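Local coordinates for beta-galactosidase (Trichoderma reesei, PDB 3OG2), which probably catalyses the hydrolysis of terminal non-reducing beta-D-galactose residues in beta-D-galactosides, at residues H36-V41 / G573-N578; Q23-W28 / A164-G169; G366-V371 / A469-W474. All blocks are in the same frame, centred on the assembly; numbering follows the deposited sequence.

Interaction 1 (H36-V41 / G573-N578)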
loop_
_atom_site.group_PDB
_atom_site.type_symbol
_atom_site.label_atom_id
_atom_site.label_comp_id
_atom_site.label_asym_id
_atom_site.label_seq_id
_atom_site.Cartn_x
_atom_site.Cartn_y
_atom_site.Cartn_z
ATOM N N HIS A 36 16.892 -16.466 -14.376
ATOM C CA HIS A 36 17.435 -16.871 -15.661
ATOM C C HIS A 36 18.971 -16.804 -15.621
ATOM O O HIS A 36 19.613 -16.469 -16.611
ATOM C CB HIS A 36 16.883 -16.015 -16.795
ATOM C CG HIS A 36 15.415 -16.107 -17.070
ATOM N ND1 HIS A 36 14.832 -17.288 -17.491
ATOM C CD2 HIS A 36 14.370 -15.245 -17.030
ATOM C CE1 HIS A 36 13.520 -17.139 -17.693
ATOM N NE2 HIS A 36 13.213 -15.894 -17.416
ATOM N N GLY A 37 19.572 -17.168 -14.476
ATOM C CA GLY A 37 21.029 -17.277 -14.432
ATOM C C GLY A 37 21.699 -15.949 -14.149
ATOM O O GLY A 37 22.954 -15.954 -14.063
ATOM N N GLU A 38 20.980 -14.861 -13.970
ATOM C CA GLU A 38 21.546 -13.546 -13.774
ATOM C C GLU A 38 21.398 -13.165 -12.308
ATOM O O GLU A 38 20.260 -13.187 -11.805
ATOM C CB GLU A 38 20.777 -12.512 -14.643
ATOM C CG GLU A 38 21.326 -11.099 -14.466
ATOM C CD GLU A 38 20.509 -10.010 -15.125
ATOM O OE1 GLU A 38 19.375 -10.230 -15.597
ATOM O OE2 GLU A 38 21.047 -8.868 -15.213
ATOM N N ARG A 39 22.484 -12.789 -11.651
ATOM C CA ARG A 39 22.341 -12.241 -10.299
ATOM C C ARG A 39 21.547 -10.945 -10.346
ATOM O O ARG A 39 21.768 -10.125 -11.268
ATOM C CB ARG A 39 23.704 -11.893 -9.691
ATOM C CG ARG A 39 24.514 -13.120 -9.260
ATOM C CD ARG A 39 25.668 -12.581 -8.414
ATOM N NE ARG A 39 26.511 -13.690 -7.941
ATOM C CZ ARG A 39 26.246 -14.474 -6.907
ATOM N NH1 ARG A 39 25.094 -14.299 -6.198
ATOM N NH2 ARG A 39 27.123 -15.427 -6.599
ATOM N N VAL A 40 20.704 -10.713 -9.358
ATOM C CA VAL A 40 19.890 -9.488 -9.341
ATOM C C VAL A 40 19.733 -9.035 -7.903
ATOM O O VAL A 40 19.709 -9.856 -6.978
ATOM C CB VAL A 40 18.563 -9.735 -10.057
ATOM C CG1 VAL A 40 17.765 -10.895 -9.418
ATOM C CG2 VAL A 40 17.680 -8.479 -10.099
ATOM N N VAL A 41 19.627 -7.730 -7.695
ATOM C CA VAL A 41 19.138 -7.166 -6.456
ATOM C C VAL A 41 17.633 -7.065 -6.636
ATOM O O VAL A 41 17.183 -6.299 -7.530
ATOM C CB VAL A 41 19.750 -5.795 -6.138
ATOM C CG1 VAL A 41 19.067 -5.186 -4.891
ATOM C CG2 VAL A 41 21.240 -5.884 -5.952
ATOM N N GLY A 573 13.087 -6.196 -20.925
ATOM C CA GLY A 573 14.292 -5.611 -21.444
ATOM C C GLY A 573 15.407 -6.599 -21.688
ATOM O O GLY A 573 15.190 -7.812 -21.819
ATOM N N SER A 574 16.634 -6.070 -21.745
ATOM C CA SER A 574 17.758 -6.931 -22.149
ATOM C C SER A 574 18.304 -7.758 -20.987
ATOM O O SER A 574 18.928 -8.800 -21.229
ATOM C CB SER A 574 18.878 -6.125 -22.765
ATOM O OG SER A 574 19.375 -5.206 -21.777
ATOM N N SER A 575 18.064 -7.296 -19.783
ATOM C CA SER A 575 18.601 -7.944 -18.562
ATOM C C SER A 575 17.945 -7.231 -17.383
ATOM O O SER A 575 17.359 -6.151 -17.578
ATOM C CB SER A 575 20.131 -7.872 -18.494
ATOM O OG SER A 575 20.578 -6.533 -18.550
ATOM N N LEU A 576 18.045 -7.760 -16.166
ATOM C CA LEU A 576 17.522 -7.048 -15.003
ATOM C C LEU A 576 18.508 -6.015 -14.463
ATOM O O LEU A 576 18.064 -4.922 -14.062
ATOM C CB LEU A 576 17.238 -8.041 -13.839
ATOM C CG LEU A 576 16.039 -8.963 -14.103
ATOM C CD1 LEU A 576 15.996 -10.122 -13.145
ATOM C CD2 LEU A 576 14.792 -8.108 -14.022
ATOM N N MET A 577 19.813 -6.336 -14.478
ATOM C CA MET A 577 20.836 -5.412 -14.013
ATOM C C MET A 577 21.514 -4.800 -15.240
ATOM O O MET A 577 21.721 -5.496 -16.253
ATOM C CB MET A 577 21.899 -6.129 -13.184
ATOM C CG MET A 577 21.340 -6.868 -11.977
ATOM S SD MET A 577 20.611 -5.833 -10.705
ATOM C CE MET A 577 22.160 -5.170 -10.020
ATOM N N ASN A 578 21.870 -3.524 -15.178
ATOM C CA ASN A 578 22.486 -2.869 -16.368
ATOM C C ASN A 578 21.688 -3.076 -17.654
ATOM O O ASN A 578 22.272 -3.369 -18.726
ATOM C CB ASN A 578 23.930 -3.318 -16.578
ATOM C CG ASN A 578 24.738 -2.959 -15.331
ATOM O OD1 ASN A 578 25.226 -3.879 -14.674
ATOM N ND2 ASN A 578 24.903 -1.704 -14.996
#

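Interaction 2 (Q23-W28 / A164-G169)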
loop_
_atom_site.group_PDB
_atom_site.type_symbol
_atom_site.label_atom_id
_atom_site.label_comp_id
_atom_site.label_asym_id
_atom_site.label_seq_id
_atom_site.Cartn_x
_atom_site.Cartn_y
_atom_site.Cartn_z
ATOM N N GLN A 23 13.524 -26.007 -9.607
ATOM C CA GLN A 23 13.582 -25.546 -10.989
ATOM C C GLN A 23 14.851 -24.729 -11.132
ATOM O O GLN A 23 15.389 -24.306 -10.101
ATOM C CB GLN A 23 12.313 -24.763 -11.405
ATOM C CG GLN A 23 11.751 -23.831 -10.313
ATOM C CD GLN A 23 12.659 -22.642 -10.047
ATOM O OE1 GLN A 23 13.083 -22.017 -11.028
ATOM N NE2 GLN A 23 13.019 -22.328 -8.795
ATOM N N ASN A 24 15.231 -24.387 -12.361
ATOM C CA ASN A 24 16.493 -23.632 -12.416
ATOM C C ASN A 24 16.295 -22.234 -12.990
ATOM O O ASN A 24 17.262 -21.581 -13.360
ATOM C CB ASN A 24 17.558 -24.396 -13.183
ATOM C CG ASN A 24 17.231 -24.430 -14.635
ATOM O OD1 ASN A 24 16.076 -24.364 -15.027
ATOM N ND2 ASN A 24 18.271 -24.509 -15.470
ATOM N N ILE A 25 15.075 -21.725 -13.018
ATOM C CA ILE A 25 14.824 -20.346 -13.466
ATOM C C ILE A 25 15.129 -19.366 -12.343
ATOM O O ILE A 25 15.777 -18.346 -12.557
ATOM C CB ILE A 25 13.378 -20.311 -13.976
ATOM C CG1 ILE A 25 13.101 -21.503 -14.936
ATOM C CG2 ILE A 25 12.983 -19.015 -14.644
ATOM C CD1 ILE A 25 14.016 -21.487 -16.147
ATOM N N VAL A 26 14.643 -19.672 -11.143
ATOM C CA VAL A 26 14.863 -18.804 -9.974
ATOM C C VAL A 26 15.656 -19.596 -8.951
ATOM O O VAL A 26 15.138 -20.568 -8.400
ATOM C CB VAL A 26 13.553 -18.287 -9.343
ATOM C CG1 VAL A 26 13.836 -17.295 -8.212
ATOM C CG2 VAL A 26 12.659 -17.585 -10.381
ATOM N N THR A 27 16.922 -19.184 -8.747
ATOM C CA THR A 27 17.783 -19.894 -7.844
ATOM C C THR A 27 18.430 -18.880 -6.906
ATOM O O THR A 27 18.127 -17.662 -6.989
ATOM C CB THR A 27 18.817 -20.759 -8.596
ATOM O OG1 THR A 27 19.645 -19.921 -9.446
ATOM C CG2 THR A 27 18.170 -21.834 -9.451
ATOM N N TRP A 28 19.309 -19.312 -6.011
ATOM C CA TRP A 28 19.845 -18.366 -5.029
ATOM C C TRP A 28 21.184 -18.918 -4.523
ATOM O O TRP A 28 21.409 -20.127 -4.588
ATOM C CB TRP A 28 18.878 -18.090 -3.836
ATOM C CG TRP A 28 18.705 -19.351 -3.009
ATOM C CD1 TRP A 28 19.468 -19.753 -1.941
ATOM C CD2 TRP A 28 17.707 -20.363 -3.233
ATOM N NE1 TRP A 28 19.047 -20.951 -1.474
ATOM C CE2 TRP A 28 17.964 -21.348 -2.239
ATOM C CE3 TRP A 28 16.641 -20.560 -4.135
ATOM C CZ2 TRP A 28 17.198 -22.489 -2.129
ATOM C CZ3 TRP A 28 15.920 -21.726 -3.990
ATOM C CH2 TRP A 28 16.185 -22.679 -3.012
ATOM N N ALA A 164 0.825 -18.565 -13.067
ATOM C CA ALA A 164 1.496 -17.278 -13.346
ATOM C C ALA A 164 2.976 -17.339 -13.016
ATOM O O ALA A 164 3.667 -16.324 -13.062
ATOM C CB ALA A 164 0.813 -16.184 -12.568
ATOM N N GLN A 165 3.529 -18.490 -12.633
ATOM C CA GLN A 165 4.960 -18.565 -12.352
ATOM C C GLN A 165 5.811 -18.330 -13.577
ATOM O O GLN A 165 5.436 -18.604 -14.721
ATOM C CB GLN A 165 5.269 -19.985 -11.794
ATOM C CG GLN A 165 4.776 -20.129 -10.341
ATOM C CD GLN A 165 4.939 -21.559 -9.883
ATOM O OE1 GLN A 165 5.630 -21.821 -8.879
ATOM N NE2 GLN A 165 4.306 -22.534 -10.528
ATOM N N ILE A 166 7.016 -17.802 -13.291
ATOM C CA ILE A 166 8.010 -17.563 -14.322
ATOM C C ILE A 166 8.364 -18.846 -15.097
ATOM O O ILE A 166 8.723 -18.814 -16.290
ATOM C CB ILE A 166 9.240 -16.883 -13.695
ATOM C CG1 ILE A 166 10.213 -16.388 -14.731
ATOM C CG2 ILE A 166 9.959 -17.836 -12.708
ATOM C CD1 ILE A 166 11.364 -15.545 -14.196
ATOM N N THR A 167 8.200 -20.027 -14.466
ATOM C CA THR A 167 8.456 -21.318 -15.126
ATOM C C THR A 167 7.405 -21.593 -16.180
ATOM O O THR A 167 7.616 -22.490 -16.994
ATOM C CB THR A 167 8.446 -22.429 -14.061
ATOM O OG1 THR A 167 7.330 -22.238 -13.228
ATOM C CG2 THR A 167 9.685 -22.332 -13.180
ATOM N N ASN A 168 6.294 -20.885 -16.183
ATOM C CA ASN A 168 5.222 -20.977 -17.173
ATOM C C ASN A 168 5.118 -19.705 -18.018
ATOM O O ASN A 168 4.111 -19.530 -18.667
ATOM C CB ASN A 168 3.835 -21.126 -16.530
ATOM C CG ASN A 168 3.783 -22.402 -15.769
ATOM O OD1 ASN A 168 4.333 -23.410 -16.270
ATOM N ND2 ASN A 168 3.151 -22.396 -14.620
ATOM N N GLY A 169 6.117 -18.840 -17.991
ATOM C CA GLY A 169 6.056 -17.627 -18.795
ATOM C C GLY A 169 5.346 -16.469 -18.121
ATOM O O GLY A 169 5.014 -15.507 -18.810
#

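Interaction 3 (G366-V371 / A469-W474)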
loop_
_atom_site.group_PDB
_atom_site.type_symbol
_atom_site.label_atom_id
_atom_site.label_comp_id
_atom_site.label_asym_id
_atom_site.label_seq_id
_atom_site.Cartn_x
_atom_site.Cartn_y
_atom_site.Cartn_z
ATOM N N GLY A 366 16.705 3.124 -6.308
ATOM C CA GLY A 366 16.459 1.991 -7.200
ATOM C C GLY A 366 17.320 2.032 -8.455
ATOM O O GLY A 366 17.854 1.006 -8.923
ATOM N N GLN A 367 17.474 3.246 -9.016
ATOM C CA GLN A 367 18.277 3.353 -10.229
ATOM C C GLN A 367 19.749 3.080 -9.960
ATOM O O GLN A 367 20.416 2.476 -10.801
ATOM C CB GLN A 367 18.063 4.737 -10.848
ATOM C CG GLN A 367 16.615 4.911 -11.338
ATOM C CD GLN A 367 16.267 3.955 -12.436
ATOM O OE1 GLN A 367 16.983 3.330 -13.166
ATOM N NE2 GLN A 367 14.924 3.808 -12.567
ATOM N N PHE A 368 20.256 3.456 -8.788
ATOM C CA PHE A 368 21.626 3.150 -8.414
ATOM C C PHE A 368 21.845 1.638 -8.315
ATOM O O PHE A 368 22.815 1.087 -8.893
ATOM C CB PHE A 368 21.932 3.832 -7.066
ATOM C CG PHE A 368 23.212 3.289 -6.436
ATOM C CD1 PHE A 368 24.442 3.432 -7.056
ATOM C CD2 PHE A 368 23.134 2.623 -5.230
ATOM C CE1 PHE A 368 25.618 2.885 -6.521
ATOM C CE2 PHE A 368 24.296 2.124 -4.683
ATOM C CZ PHE A 368 25.523 2.276 -5.298
ATOM N N LEU A 369 20.955 0.952 -7.576
ATOM C CA LEU A 369 21.251 -0.474 -7.320
ATOM C C LEU A 369 21.208 -1.273 -8.620
ATOM O O LEU A 369 22.023 -2.197 -8.779
ATOM C CB LEU A 369 20.289 -1.061 -6.297
ATOM C CG LEU A 369 20.588 -0.642 -4.830
ATOM C CD1 LEU A 369 19.523 -1.151 -3.914
ATOM C CD2 LEU A 369 21.970 -1.198 -4.399
ATOM N N LYS A 370 20.322 -0.919 -9.561
ATOM C CA LYS A 370 20.196 -1.789 -10.734
ATOM C C LYS A 370 21.361 -1.663 -11.706
ATOM O O LYS A 370 21.461 -2.473 -12.625
ATOM C CB LYS A 370 18.848 -1.588 -11.382
ATOM C CG LYS A 370 18.689 -0.234 -12.070
ATOM C CD LYS A 370 17.242 -0.105 -12.631
ATOM C CE LYS A 370 16.991 -1.130 -13.694
ATOM N NZ LYS A 370 15.708 -0.915 -14.455
ATOM N N VAL A 371 22.267 -0.688 -11.507
ATOM C CA VAL A 371 23.459 -0.616 -12.372
ATOM C C VAL A 371 24.709 -0.968 -11.578
ATOM O O VAL A 371 25.826 -0.732 -12.081
ATOM C CB VAL A 371 23.561 0.766 -13.076
ATOM C CG1 VAL A 371 22.364 0.984 -13.994
ATOM C CG2 VAL A 371 23.701 1.925 -12.070
ATOM N N ALA A 469 30.564 11.481 -4.846
ATOM C CA ALA A 469 29.183 11.729 -5.279
ATOM C C ALA A 469 28.465 10.430 -5.556
ATOM O O ALA A 469 29.100 9.441 -5.959
ATOM C CB ALA A 469 29.274 12.560 -6.576
ATOM N N GLU A 470 27.151 10.450 -5.388
ATOM C CA GLU A 470 26.377 9.240 -5.581
ATOM C C GLU A 470 26.036 9.032 -7.037
ATOM O O GLU A 470 25.919 9.973 -7.822
ATOM C CB GLU A 470 25.122 9.349 -4.680
ATOM C CG GLU A 470 25.588 9.281 -3.200
ATOM C CD GLU A 470 24.452 9.185 -2.214
ATOM O OE1 GLU A 470 23.786 10.233 -1.948
ATOM O OE2 GLU A 470 24.249 8.043 -1.714
ATOM N N ILE A 471 25.914 7.773 -7.407
ATOM C CA ILE A 471 25.611 7.409 -8.779
ATOM C C ILE A 471 24.108 7.284 -8.934
ATOM O O ILE A 471 23.456 6.582 -8.150
ATOM C CB ILE A 471 26.274 6.066 -9.103
ATOM C CG1 ILE A 471 27.787 6.201 -9.149
ATOM C CG2 ILE A 471 25.789 5.488 -10.440
ATOM C CD1 ILE A 471 28.568 5.459 -8.169
ATOM N N PHE A 472 23.557 7.981 -9.896
ATOM C CA PHE A 472 22.144 7.829 -10.273
ATOM C C PHE A 472 22.009 6.695 -11.292
ATOM O O PHE A 472 21.238 5.756 -11.110
ATOM C CB PHE A 472 21.584 9.171 -10.799
ATOM C CG PHE A 472 20.198 8.943 -11.361
ATOM C CD1 PHE A 472 19.123 8.693 -10.491
ATOM C CD2 PHE A 472 19.962 8.973 -12.723
ATOM C CE1 PHE A 472 17.856 8.481 -11.009
ATOM C CE2 PHE A 472 18.682 8.753 -13.234
ATOM C CZ PHE A 472 17.616 8.525 -12.379
ATOM N N THR A 473 22.768 6.759 -12.381
ATOM C CA THR A 473 22.745 5.698 -13.384
ATOM C C THR A 473 23.986 5.795 -14.232
ATOM O O THR A 473 24.720 6.823 -14.182
ATOM C CB THR A 473 21.476 5.774 -14.266
ATOM O OG1 THR A 473 21.298 4.514 -14.928
ATOM C CG2 THR A 473 21.580 6.857 -15.346
ATOM N N TRP A 474 24.220 4.767 -15.028
ATOM C CA TRP A 474 25.230 4.900 -16.094
ATOM C C TRP A 474 24.824 3.892 -17.160
ATOM O O TRP A 474 24.135 2.918 -16.836
ATOM C CB TRP A 474 26.659 4.652 -15.606
ATOM C CG TRP A 474 26.883 3.253 -15.124
ATOM C CD1 TRP A 474 26.745 2.823 -13.831
ATOM C CD2 TRP A 474 27.264 2.112 -15.895
ATOM N NE1 TRP A 474 27.013 1.478 -13.750
ATOM C CE2 TRP A 474 27.331 1.017 -14.997
ATOM C CE3 TRP A 474 27.532 1.935 -17.265
ATOM C CZ2 TRP A 474 27.678 -0.240 -15.455
ATOM C CZ3 TRP A 474 27.881 0.663 -17.722
ATOM C CH2 TRP A 474 27.945 -0.409 -16.791
HETATM O O HOH W 1 19.664 2.938 -13.434
#

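Interaction 1 (H36-V41 / G573-N578)
The carboxylate of Glu38 receives two consecutive backbone N-H groups of the loop 573-578. OE1 takes Leu576 N on its syn lone pair at 2.9 Å, nearly straight at 172°, while OE2 is met by Met577 N, also at 2.9 Å, from above the carboxylate plane. The extended chain, CG anti to the backbone N (chi1 180°), spans the gap and sets the carboxylate beside the loop; glutamate suits the place by offering two acceptors at this reach. With an alanine here, Leu576 N and Met577 N would probably lose their shared carboxylate acceptor. Within the loop, Ser575 OG donates to Met577 O at 2.8 Å.

Met577 adds weaker polar contacts: its flexible chain bends to lay CG 3.4 Å from Arg39 O, and SD accepts a weak hydrogen bond from Val41 N at 3.7 Å.

In the apolar packing, Met577 CE lies 4.2 Å from Val41 CG2, and Val40 CG2 touches Leu576 CB at 3.8 Å, crossing it at a slant, though Val40 has two conformers.

The contact joins the start of barrel strand 38-47 to the third domain. Leu576 also touches Val35 of strand 33-35 and Tyr110 of strand 110-116, and Val41 rests on helix 374-377.

Interaction 2 (Q23-W28 / A164-G169)
Val26 and Ile166 make the tight part of this contact, methyl against methyl, with CG2 of Val26 3.6 Å from CG2 of Ile166. Ile166 sets its CG1 anti to the backbone N (chi1 -170°), which turns CG2 toward the strand. Both residues rest on Ile173 of strand 172-177, and Ile166 reaches Val35 of strand 33-35. Branched aliphatic residues suit such a place, since their short, stiff side chains fill a buried seam. Ile25 widens the patch by bringing its CG2 near Ile166, though it was modelled in two conformers and its exact fit is doubtful.

Segment 164-169 is the turn that takes the chain from helix 144-163 into strand 172-177 of the TIM barrel, so it lies at the N-terminal end of the barrel strands, the end away from the usual active-site mouth. Its short 3-10 turn, 166-167, presents Ile166 and Thr167. Strand 26-28, paired antiparallel with 33-35, comes up beside it.

Toward solvent the contact thins. There the methyl CG2 of Thr167 touches Gln23 CG at 3.8 Å, the two side chains crossing at about a right angle, and no hydrogen bond spans the two segments. Gln23 instead spends its amide on its own segment: OE1 accepts Val26 N at 2.8 Å, almost straight at 173°, and more weakly Ile25 N, while NE2 donates to Val26 O, also at 2.8 Å. The amide engages both the N-H and the C=O of Val26, much as a neighbouring backbone would, and this pairing fixes its flip.

Interaction 3 (G366-V371 / A469-W474)
A water oxygen between Gln367 and Thr473 is gripped by three groups. It donates to Gln367 O at 2.8 Å and to Gln367 OE1 at 2.7 Å, and it accepts from Thr473 OG1 at 2.7 Å. Gln367 can hold both of the water's hydrogens because its chain folds back at chi2. NE2 donates one N-H to Ala67 O, which settles the flip of the amide.

The aliphatic part of the same glutamine lies over a face of the Phe472 ring. CB stands 4.2 Å from the centroid of that ring, a CH-pi contact. Although Phe472 starts away from the helix, its CG is anti to the backbone N (chi1 172°) and the ring swings back. Phe472 and Thr473 both bond to Val484 of strand 481-487, as in a classic beta bulge. Alongside, Phe368 places CB 3.3 Å from Ile471 O and brings ring atom CD1 against Ile471 CB, the side chains meeting at a slant.

At the helix's C-terminal end Val371 and Trp474 slide past each other in opposite directions. Val371 CG2 touches Trp474 CD1 at 3.6 Å, while Trp474 NE1 donates to Val371 O at 3.0 Å in a bent bond of 139°; tryptophan suits the place by offering a flat apolar surface and an N-H together. Asn578 adds a weak bond to that oxygen. Segment 366-370 of helix 357-370 crosses segment 470-474, on the edge strand of a five-stranded sheet in the second domain, at 69° and 6.4 Å between axes.

The chemistry implies a mostly greasy domain interface with few polar links: the water and the indole N-H supply donors to Gln367 O in the last turn of the helix and to Val371 O just beyond it, whereas Trp474 N is buried without a partner.

How the interactions relate
Interaction 3 is the buried one, whereas interactions 1 and 2 are only partly buried. Interactions 1 and 2 reach the same barrel sheet and join through a probable hydrogen bond from His36 N to Ile25 O. Interaction 1 meets interaction 3 at Asn578, whose N probably bonds to Lys370 O, so the third domain touches the end of the helix that packs on the second. Interactions 2 and 3 do not touch, lying about 27 Å apart between centres. Their chemistry differs: a carboxylate holds the loop in interaction 1, aliphatic packing without a hydrogen bond spans interaction 2 within the barrel region, and interaction 3 combines aromatic packing with a bridging water between domains.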